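Local coordinates for protein purine nucleoside phosphorylase (Schistosoma mansoni, PDB 6AWE) that catalyses the reversible phosphorolysis of purine nucleosides such as inosine and guanosine, releasing the free base and ribose 1-phosphate, at residues Q84-M89 with G220-P225; I115-G120 with A239-A244; G192-N197 with C216-M221. All blocks are in the same frame, centred on the assembly; numbering follows the deposited sequence.

Contact 1 (Q84-M89 with G220-P225); sequences QGRLHM and GMSTVP. With C0J (2-fluoro-6-{[2-(pyridin-2-yl)ethyl]amino}benzonitrile), chain J; DMS (dimethyl sulfoxide), chain C.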
loop_
_atom_site.group_PDB
_atom_site.type_symbol
_atom_site.label_atom_id
_atom_site.label_comp_id
_atom_site.label_asym_id
_atom_site.label_seq_id
_atom_site.Cartn_x
_atom_site.Cartn_y
_atom_site.Cartn_z
ATOM N N GLN A 84 -19.566 -14.615 14.366
ATOM C CA GLN A 84 -20.365 -15.143 13.265
ATOM C C GLN A 84 -20.629 -13.992 12.290
ATOM O O GLN A 84 -21.522 -13.172 12.509
ATOM C CB GLN A 84 -21.647 -15.757 13.836
ATOM C CG GLN A 84 -22.554 -16.470 12.834
ATOM C CD GLN A 84 -23.759 -17.115 13.503
ATOM O OE1 GLN A 84 -24.553 -16.461 14.200
ATOM N NE2 GLN A 84 -23.915 -18.421 13.273
ATOM N N GLY A 85 -19.891 -13.960 11.192
ATOM C CA GLY A 85 -19.867 -12.768 10.356
ATOM C C GLY A 85 -18.592 -11.999 10.637
ATOM O O GLY A 85 -18.480 -11.156 11.543
ATOM N N ARG A 86 -17.582 -12.348 9.882
ATOM C CA ARG A 86 -16.276 -11.729 10.037
ATOM C C ARG A 86 -16.247 -10.363 9.342
ATOM O O ARG A 86 -16.969 -10.114 8.368
ATOM C CB ARG A 86 -15.254 -12.709 9.457
ATOM C CG ARG A 86 -13.903 -12.250 9.201
ATOM C CD ARG A 86 -13.235 -13.355 8.411
ATOM N NE ARG A 86 -11.858 -13.516 8.823
ATOM C CZ ARG A 86 -11.159 -14.622 8.620
ATOM N NH1 ARG A 86 -11.696 -15.663 7.965
ATOM N NH2 ARG A 86 -9.916 -14.692 9.065
ATOM N N LEU A 87 -15.416 -9.465 9.868
ATOM C CA LEU A 87 -15.233 -8.145 9.292
ATOM C C LEU A 87 -13.971 -8.160 8.422
ATOM O O LEU A 87 -12.908 -8.531 8.901
ATOM C CB LEU A 87 -15.058 -7.122 10.419
ATOM C CG LEU A 87 -16.126 -7.066 11.499
ATOM C CD1 LEU A 87 -15.643 -6.136 12.608
ATOM C CD2 LEU A 87 -17.356 -6.554 10.913
ATOM N N HIS A 88 -14.077 -7.724 7.160
ATOM C CA HIS A 88 -12.938 -7.743 6.233
ATOM C C HIS A 88 -12.557 -6.312 5.845
ATOM O O HIS A 88 -13.449 -5.482 5.572
ATOM C CB HIS A 88 -13.324 -8.471 4.974
ATOM C CG HIS A 88 -13.621 -9.940 5.132
ATOM N ND1 HIS A 88 -14.909 -10.435 5.259
ATOM C CD2 HIS A 88 -12.823 -11.020 4.992
ATOM C CE1 HIS A 88 -14.869 -11.757 5.293
ATOM N NE2 HIS A 88 -13.615 -12.139 5.126
ATOM N N MET A 89 -11.233 -6.037 5.729
ATOM C CA MET A 89 -10.795 -4.658 5.432
ATOM C C MET A 89 -11.164 -4.233 3.990
ATOM O O MET A 89 -11.393 -3.033 3.764
ATOM C CB MET A 89 -9.292 -4.472 5.735
ATOM C CG MET A 89 -9.086 -4.615 7.265
ATOM S SD MET A 89 -7.543 -4.084 7.981
ATOM C CE MET A 89 -7.894 -2.362 7.937
ATOM N N GLY A 220 -4.599 -14.807 0.254
ATOM C CA GLY A 220 -5.971 -14.519 0.628
ATOM C C GLY A 220 -6.167 -13.077 1.058
ATOM O O GLY A 220 -5.198 -12.309 1.118
ATOM N N MET A 221 -7.437 -12.760 1.475
ATOM C CA MET A 221 -7.888 -11.371 1.711
ATOM C C MET A 221 -8.269 -11.093 3.161
ATOM O O MET A 221 -9.015 -10.138 3.427
ATOM C CB MET A 221 -9.069 -11.003 0.798
ATOM C CG MET A 221 -8.836 -11.300 -0.608
ATOM S SD MET A 221 -10.376 -10.900 -1.581
ATOM C CE MET A 221 -9.952 -11.735 -3.109
ATOM N N SER A 222 -7.819 -11.926 4.092
ATOM C CA SER A 222 -8.221 -11.812 5.498
ATOM C C SER A 222 -7.075 -12.233 6.413
ATOM O O SER A 222 -5.902 -12.302 5.999
ATOM C CB SER A 222 -9.464 -12.679 5.808
ATOM O OG SER A 222 -9.170 -14.061 5.707
ATOM N N THR A 223 -7.440 -12.444 7.678
ATOM C CA THR A 223 -6.647 -13.154 8.693
ATOM C C THR A 223 -5.460 -12.353 9.277
ATOM O O THR A 223 -5.319 -12.224 10.508
ATOM C CB THR A 223 -6.196 -14.490 8.096
ATOM O OG1 THR A 223 -7.372 -15.285 7.818
ATOM C CG2 THR A 223 -5.422 -15.283 9.105
ATOM N N VAL A 224 -4.574 -11.798 8.422
ATOM C CA VAL A 224 -3.386 -11.076 8.931
ATOM C C VAL A 224 -3.749 -9.894 9.846
ATOM O O VAL A 224 -3.068 -9.695 10.873
ATOM C CB VAL A 224 -2.472 -10.697 7.755
ATOM C CG1 VAL A 224 -1.394 -9.723 8.161
ATOM C CG2 VAL A 224 -1.846 -11.977 7.162
ATOM N N PRO A 225 -4.801 -9.097 9.581
ATOM C CA PRO A 225 -5.150 -8.010 10.528
ATOM C C PRO A 225 -5.479 -8.543 11.924
ATOM O O PRO A 225 -4.947 -8.036 12.942
ATOM C CB PRO A 225 -6.347 -7.336 9.838
ATOM C CG PRO A 225 -6.055 -7.520 8.343
ATOM C CD PRO A 225 -5.562 -8.959 8.304
HETATM C C12 C0J J . -7.887 -15.702 -3.349
HETATM C C13 C0J J . -7.131 -14.351 -3.323
HETATM C C11 C0J J . -7.802 -18.384 -10.840
HETATM C C10 C0J J . -8.248 -17.474 -11.683
HETATM C C9 C0J J . -8.131 -16.009 -11.351
HETATM C C8 C0J J . -7.599 -15.654 -10.226
HETATM C C7 C0J J . -7.099 -16.710 -9.246
HETATM C C4 C0J J . -7.855 -16.568 -4.374
HETATM C C5 C0J J . -7.225 -17.035 -6.799
HETATM C C6 C0J J . -6.503 -16.259 -7.910
HETATM C C3 C0J J . -8.691 -17.834 -4.327
HETATM C C2 C0J J . -9.480 -18.064 -3.242
HETATM C C1 C0J J . -9.523 -17.078 -2.094
HETATM N N2 C0J J . -6.569 -13.350 -3.282
HETATM C C C0J J . -8.784 -15.983 -2.178
HETATM F F C0J J . -8.845 -15.107 -1.147
HETATM N N C0J J . -7.048 -16.325 -5.518
HETATM N N1 C0J J . -7.201 -17.991 -9.537
HETATM S S DMS C . -12.484 -16.355 4.258
HETATM O O DMS C . -11.331 -15.426 4.037
HETATM C C1 DMS C . -13.463 -15.121 5.173
HETATM C C2 DMS C . -13.605 -16.490 2.898
HETATM O O HOH W 1 -9.264 -8.086 6.195
#
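Arg86 reaches from the 84-89 loop to Ser222 and Thr223, its guanidinium lying beneath the serine hydroxyl. Ser222 OG stands 3.4 Å above the guanidinium plane, near the margin of the group rather than over its centre, and at this angle makes no hydrogen bond to the arginine. With CG anti to the backbone N (chi1 167°) and a bend at chi3, the arginine brings NH2 within 2.9 Å of Thr223 OG1. That bond is weak, with an N-H...O angle of only 117°; stronger hold comes from Thr116 O on NH1 and from a salt bridge of NE to Glu226. Thr223 OG1 also has Asn117 as a partner and is hydrogen-bonded to Ser222 OG at 3.0 Å. His88 turns the edge of its ring to the serine, CD2 lying 3.8 Å from Ser222 CB, while Arg86 CG lies above the margin of one face. In trimeric purine nucleoside phosphorylases an arginine, a histidine and a serine from such loops line the phosphate site, and the dimethyl sulfoxide lodged among Arg86, His88 and Ser222 is consistent with that pocket. Farther along, Met89 and Pro225 run past each other in opposite directions, Met89 SD touching Pro225 CG at 3.8 Å, and Leu145 of a second subunit also packs on the methionine. A water accepts from Met89 N and donates, weakly, to Met221 O.

Contact 2 (I115-G120 with A239-A244); sequences ITNLAG and AVSLIA. With C0J (2-fluoro-6-{[2-(pyridin-2-yl)ethyl]amino}benzonitrile), chain J.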
loop_
_atom_site.group_PDB
_atom_site.type_symbol
_atom_site.label_atom_id
_atom_site.label_comp_id
_atom_site.label_asym_id
_atom_site.label_seq_id
_atom_site.Cartn_x
_atom_site.Cartn_y
_atom_site.Cartn_z
ATOM N N ILE A 115 -8.472 -19.607 13.772
ATOM C CA ILE A 115 -8.945 -18.902 12.574
ATOM C C ILE A 115 -8.885 -19.802 11.336
ATOM O O ILE A 115 -7.894 -20.497 11.118
ATOM C CB ILE A 115 -8.103 -17.638 12.299
ATOM C CG1 ILE A 115 -7.955 -16.780 13.545
ATOM C CG2 ILE A 115 -8.755 -16.798 11.162
ATOM C CD1 ILE A 115 -6.985 -15.628 13.342
ATOM N N THR A 116 -9.948 -19.789 10.523
ATOM C CA THR A 116 -9.900 -20.431 9.212
ATOM C C THR A 116 -10.203 -19.394 8.128
ATOM O O THR A 116 -10.873 -18.370 8.364
ATOM C CB THR A 116 -10.875 -21.640 9.125
ATOM O OG1 THR A 116 -12.225 -21.176 9.294
ATOM C CG2 THR A 116 -10.569 -22.676 10.223
ATOM N N ASN A 117 -9.723 -19.691 6.908
ATOM C CA ASN A 117 -10.014 -18.868 5.753
ATOM C C ASN A 117 -9.995 -19.723 4.495
ATOM O O ASN A 117 -9.563 -20.886 4.518
ATOM C CB ASN A 117 -9.024 -17.688 5.635
ATOM C CG ASN A 117 -7.596 -18.119 5.431
ATOM O OD1 ASN A 117 -7.262 -18.742 4.445
ATOM N ND2 ASN A 117 -6.717 -17.693 6.322
ATOM N N LEU A 118 -10.524 -19.147 3.416
ATOM C CA LEU A 118 -10.362 -19.671 2.063
ATOM C C LEU A 118 -9.273 -18.895 1.334
ATOM O O LEU A 118 -9.216 -17.660 1.428
ATOM C CB LEU A 118 -11.673 -19.577 1.290
ATOM C CG LEU A 118 -12.801 -20.650 1.422
ATOM C CD1 LEU A 118 -12.413 -21.881 0.601
ATOM C CD2 LEU A 118 -13.042 -21.052 2.819
ATOM N N ALA A 119 -8.442 -19.608 0.562
ATOM C CA ALA A 119 -7.269 -19.005 -0.052
ATOM C C ALA A 119 -6.953 -19.645 -1.395
ATOM O O ALA A 119 -7.342 -20.792 -1.674
ATOM C CB ALA A 119 -6.029 -19.109 0.855
ATOM N N GLY A 120 -6.212 -18.900 -2.214
ATOM C CA GLY A 120 -5.656 -19.448 -3.459
ATOM C C GLY A 120 -4.293 -20.091 -3.250
ATOM O O GLY A 120 -3.475 -19.597 -2.481
ATOM N N ALA A 239 -3.859 -20.561 12.609
ATOM C CA ALA A 239 -4.610 -20.132 11.410
ATOM C C ALA A 239 -4.461 -21.202 10.336
ATOM O O ALA A 239 -3.339 -21.641 10.056
ATOM C CB ALA A 239 -4.100 -18.770 10.900
ATOM N N VAL A 240 -5.581 -21.602 9.711
ATOM C CA VAL A 240 -5.593 -22.690 8.718
ATOM C C VAL A 240 -6.306 -22.187 7.466
ATOM O O VAL A 240 -7.422 -21.677 7.561
ATOM C CB VAL A 240 -6.325 -23.924 9.249
ATOM C CG1 VAL A 240 -6.304 -25.063 8.204
ATOM C CG2 VAL A 240 -5.713 -24.402 10.600
ATOM N N SER A 241 -5.665 -22.310 6.306
ATOM C CA SER A 241 -6.320 -21.995 5.041
ATOM C C SER A 241 -6.854 -23.265 4.368
ATOM O O SER A 241 -6.154 -24.293 4.319
ATOM C CB SER A 241 -5.341 -21.301 4.070
ATOM O OG SER A 241 -4.940 -19.983 4.445
ATOM N N LEU A 242 -8.077 -23.167 3.783
ATOM C CA LEU A 242 -8.603 -24.170 2.867
ATOM C C LEU A 242 -8.364 -23.674 1.439
ATOM O O LEU A 242 -8.719 -22.546 1.072
ATOM C CB LEU A 242 -10.092 -24.424 3.136
ATOM C CG LEU A 242 -10.895 -25.210 2.103
ATOM C CD1 LEU A 242 -10.336 -26.563 2.015
ATOM C CD2 LEU A 242 -12.375 -25.226 2.443
ATOM N N ILE A 243 -7.720 -24.507 0.645
ATOM C CA ILE A 243 -7.308 -24.104 -0.700
ATOM C C ILE A 243 -8.448 -24.281 -1.697
ATOM O O ILE A 243 -8.917 -25.397 -1.923
ATOM C CB ILE A 243 -6.071 -24.922 -1.126
ATOM C CG1 ILE A 243 -4.915 -24.721 -0.122
ATOM C CG2 ILE A 243 -5.657 -24.555 -2.519
ATOM C CD1 ILE A 243 -4.447 -23.246 0.035
ATOM N N ALA A 244 -8.853 -23.182 -2.356
ATOM C CA ALA A 244 -9.944 -23.241 -3.339
ATOM C C ALA A 244 -9.491 -23.777 -4.702
ATOM O O ALA A 244 -10.265 -24.431 -5.404
ATOM C CB ALA A 244 -10.531 -21.837 -3.522
HETATM C C12 C0J J . -7.887 -15.702 -3.349
HETATM C C13 C0J J . -7.131 -14.351 -3.323
HETATM C C11 C0J J . -7.802 -18.384 -10.840
HETATM C C10 C0J J . -8.248 -17.474 -11.683
HETATM C C9 C0J J . -8.131 -16.009 -11.351
HETATM C C8 C0J J . -7.599 -15.654 -10.226
HETATM C C7 C0J J . -7.099 -16.710 -9.246
HETATM C C4 C0J J . -7.855 -16.568 -4.374
HETATM C C5 C0J J . -7.225 -17.035 -6.799
HETATM C C6 C0J J . -6.503 -16.259 -7.910
HETATM C C3 C0J J . -8.691 -17.834 -4.327
HETATM C C2 C0J J . -9.480 -18.064 -3.242
HETATM C C1 C0J J . -9.523 -17.078 -2.094
HETATM N N2 C0J J . -6.569 -13.350 -3.282
HETATM C C C0J J . -8.784 -15.983 -2.178
HETATM F F C0J J . -8.845 -15.107 -1.147
HETATM N N C0J J . -7.048 -16.325 -5.518
HETATM N N1 C0J J . -7.201 -17.991 -9.537
#
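Asn117 and Ser241 form the closest side-chain contact between two parallel strands, Ser241 OG donating to Asn117 OD1 at 2.6 Å. The hydroxyl approaches in the amide plane, on a lone pair, with a C=O...O angle of 119°. Asn117 CG is tucked between its own backbone N and carbonyl carbon (chi1 63°), which bends the amide over toward the neighbouring strand. At its other end ND2 donates to Thr223 OG1, and bonds at both ends should limit rotation of the amide. Ala119 CB packs against Ser241 OG on the same face, at 3.9 Å, and Tyr194 lies against the asparagine and the serine. The backbones beneath are firmly zipped: Leu242 N meets Asn117 O at 2.8 Å almost in line (174°), with further bonds before and after it. On the reverse face the leucines pack closely without polar bonds between them. Leu118 and Leu242 run alongside each other, Leu118 CD1 3.8 Å from Leu242 CD2, under helix 259-283; Thr116 OG1 is turned from Val240 to the backbone N of Gly34. The looser end is that of the partly exposed Ala244, whose N bonds Ala119 O and whose CB stands 3.9 Å from C2 of the bound benzonitrile. Twisted parallel strands with a helix over one face, further strands of the sheet against the other and a ligand at their C-terminal end typify the phosphorylase superfamily's α/β core.

Contact 3 (G192-N197 with C216-M221); sequences GVYAFN and CDVVGM. With C0J (2-fluoro-6-{[2-(pyridin-2-yl)ethyl]amino}benzonitrile), chain J.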
loop_
_atom_site.group_PDB
_atom_site.type_symbol
_atom_site.label_atom_id
_atom_site.label_comp_id
_atom_site.label_asym_id
_atom_site.label_seq_id
_atom_site.Cartn_x
_atom_site.Cartn_y
_atom_site.Cartn_z
ATOM N N GLY A 192 2.680 -23.539 5.328
ATOM C CA GLY A 192 3.153 -22.552 4.364
ATOM C C GLY A 192 3.016 -21.108 4.823
ATOM O O GLY A 192 2.502 -20.817 5.904
ATOM N N VAL A 193 3.508 -20.206 3.944
ATOM C CA VAL A 193 3.514 -18.732 4.120
ATOM C C VAL A 193 2.323 -18.130 3.393
ATOM O O VAL A 193 2.162 -18.363 2.179
ATOM C CB VAL A 193 4.816 -18.129 3.556
ATOM C CG1 VAL A 193 4.816 -16.597 3.606
ATOM C CG2 VAL A 193 6.045 -18.668 4.316
ATOM N N TYR A 194 1.564 -17.275 4.106
ATOM C CA TYR A 194 0.337 -16.635 3.620
ATOM C C TYR A 194 0.614 -15.211 3.162
ATOM O O TYR A 194 1.084 -14.393 3.951
ATOM C CB TYR A 194 -0.699 -16.613 4.748
ATOM C CG TYR A 194 -2.064 -16.004 4.481
ATOM C CD1 TYR A 194 -3.161 -16.809 4.105
ATOM C CD2 TYR A 194 -2.277 -14.642 4.625
ATOM C CE1 TYR A 194 -4.418 -16.281 3.911
ATOM C CE2 TYR A 194 -3.571 -14.091 4.405
ATOM C CZ TYR A 194 -4.613 -14.911 4.060
ATOM O OH TYR A 194 -5.875 -14.419 3.858
ATOM N N ALA A 195 0.287 -14.918 1.894
ATOM C CA ALA A 195 0.338 -13.531 1.394
ATOM C C ALA A 195 -1.013 -12.874 1.564
ATOM O O ALA A 195 -2.016 -13.406 1.084
ATOM C CB ALA A 195 0.717 -13.492 -0.090
ATOM N N PHE A 196 -1.019 -11.658 2.152
ATOM C CA PHE A 196 -2.238 -10.863 2.362
ATOM C C PHE A 196 -2.390 -9.938 1.140
ATOM O O PHE A 196 -1.646 -8.961 1.004
ATOM C CB PHE A 196 -2.128 -10.063 3.666
ATOM C CG PHE A 196 -3.347 -9.193 4.026
ATOM C CD1 PHE A 196 -4.636 -9.435 3.504
ATOM C CD2 PHE A 196 -3.199 -8.138 4.919
ATOM C CE1 PHE A 196 -5.686 -8.617 3.843
ATOM C CE2 PHE A 196 -4.251 -7.305 5.287
ATOM C CZ PHE A 196 -5.522 -7.547 4.721
ATOM N N ASN A 197 -3.364 -10.269 0.266
ATOM C CA ASN A 197 -3.861 -9.402 -0.812
ATOM C C ASN A 197 -5.060 -8.641 -0.260
ATOM O O ASN A 197 -6.079 -9.258 0.071
ATOM C CB ASN A 197 -4.270 -10.287 -2.006
ATOM C CG ASN A 197 -5.115 -9.571 -3.025
ATOM O OD1 ASN A 197 -4.983 -8.373 -3.245
ATOM N ND2 ASN A 197 -6.035 -10.323 -3.648
ATOM N N CYS A 216 5.853 -17.061 -1.491
ATOM C CA CYS A 216 4.527 -17.263 -0.908
ATOM C C CYS A 216 3.973 -18.611 -1.311
ATOM O O CYS A 216 4.173 -19.067 -2.442
ATOM C CB CYS A 216 3.571 -16.183 -1.353
ATOM S SG CYS A 216 4.156 -14.523 -1.038
ATOM N N ASP A 217 3.267 -19.251 -0.375
ATOM C CA ASP A 217 2.628 -20.525 -0.658
ATOM C C ASP A 217 1.134 -20.409 -0.916
ATOM O O ASP A 217 0.591 -21.238 -1.661
ATOM C CB ASP A 217 2.825 -21.482 0.512
ATOM C CG ASP A 217 4.325 -21.822 0.739
ATOM O OD1 ASP A 217 4.880 -22.459 -0.172
ATOM O OD2 ASP A 217 4.934 -21.437 1.776
ATOM N N VAL A 218 0.442 -19.480 -0.266
ATOM C CA VAL A 218 -1.000 -19.274 -0.461
ATOM C C VAL A 218 -1.263 -17.769 -0.447
ATOM O O VAL A 218 -0.438 -16.980 0.021
ATOM C CB VAL A 218 -1.868 -19.988 0.616
ATOM C CG1 VAL A 218 -1.458 -21.433 0.795
ATOM C CG2 VAL A 218 -1.760 -19.322 1.973
ATOM N N VAL A 219 -2.432 -17.364 -0.971
ATOM C CA VAL A 219 -2.839 -15.937 -1.009
ATOM C C VAL A 219 -4.312 -15.800 -0.603
ATOM O O VAL A 219 -5.184 -16.569 -1.034
ATOM C CB VAL A 219 -2.586 -15.304 -2.405
ATOM C CG1 VAL A 219 -3.325 -16.072 -3.504
ATOM C CG2 VAL A 219 -3.010 -13.830 -2.428
ATOM N N GLY A 220 -4.599 -14.807 0.254
ATOM C CA GLY A 220 -5.971 -14.519 0.628
ATOM C C GLY A 220 -6.167 -13.077 1.058
ATOM O O GLY A 220 -5.198 -12.309 1.118
ATOM N N MET A 221 -7.437 -12.760 1.475
ATOM C CA MET A 221 -7.888 -11.371 1.711
ATOM C C MET A 221 -8.269 -11.093 3.161
ATOM O O MET A 221 -9.015 -10.138 3.427
ATOM C CB MET A 221 -9.069 -11.003 0.798
ATOM C CG MET A 221 -8.836 -11.300 -0.608
ATOM S SD MET A 221 -10.376 -10.900 -1.581
ATOM C CE MET A 221 -9.952 -11.735 -3.109
HETATM C C12 C0J J . -7.887 -15.702 -3.349
HETATM C C13 C0J J . -7.131 -14.351 -3.323
HETATM C C11 C0J J . -7.802 -18.384 -10.840
HETATM C C10 C0J J . -8.248 -17.474 -11.683
HETATM C C9 C0J J . -8.131 -16.009 -11.351
HETATM C C8 C0J J . -7.599 -15.654 -10.226
HETATM C C7 C0J J . -7.099 -16.710 -9.246
HETATM C C4 C0J J . -7.855 -16.568 -4.374
HETATM C C5 C0J J . -7.225 -17.035 -6.799
HETATM C C6 C0J J . -6.503 -16.259 -7.910
HETATM C C3 C0J J . -8.691 -17.834 -4.327
HETATM C C2 C0J J . -9.480 -18.064 -3.242
HETATM C C1 C0J J . -9.523 -17.078 -2.094
HETATM N N2 C0J J . -6.569 -13.350 -3.282
HETATM C C C0J J . -8.784 -15.983 -2.178
HETATM F F C0J J . -8.845 -15.107 -1.147
HETATM N N C0J J . -7.048 -16.325 -5.518
HETATM N N1 C0J J . -7.201 -17.991 -9.537
#
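Tyr194 lays its ring alongside Gly220, filling the hollow beside a residue without a side chain: Tyr194 OH comes to 3.2 Å from Gly220 CA. CG anti to the backbone N (chi1 -180°) sends the ring along this course, and the hydroxyl goes on to bond Ser222 N. On the same face Val218 CG2 presses against CD1 of the tyrosine at 3.6 Å, the two side chains set nearly perpendicular. A second glycine hollow lies at the opposite end, where Asp217 OD2 settles 3.3 Å from Gly192 CA. On the other face Cys216 SG abuts the methyl CB of Ala195 at 3.7 Å, where the side chain is small, and Val219 CG2 meets CB of Asn197. These fits join the adjacent parallel strands of a β-α-β unit whose connecting helix is 205-213. The backbone carbonyl of Val193 takes two donors, Asp217 N and Val218 N, while Asp217 OD2 takes Val193 N on its anti lone pair at 2.9 Å (167°). Where the strands end, Asn197 ND2 donates to the ligand nitrile N2 at 3.1 Å (169°) and also to Thr201 O, consistent with the protein holding the amide in place to meet a ligand acceptor.

Contacts 2 and 3 belong to the buried interior and join parallel strands of one sheet, in which strands 112-121 and 218-220 are antiparallel neighbours linked through Gly120 N and Val219 O. Contact 1 is only partly buried and joins loops that continue from that sheet, and there a weak arginine bond, a water and one apolar pair do the joining, where the other two rely mainly on regular backbone bonds. It is tied to contact 2 through side-chain bonds from Arg86 and Thr223 to strand 112-121. All three touch the same bound benzonitrile, contact 1 through Gly220 and Met221, which it shares with contact 3. Contacts 1 and 3 also meet a second subunit, whereas contact 2 stays within its own chain.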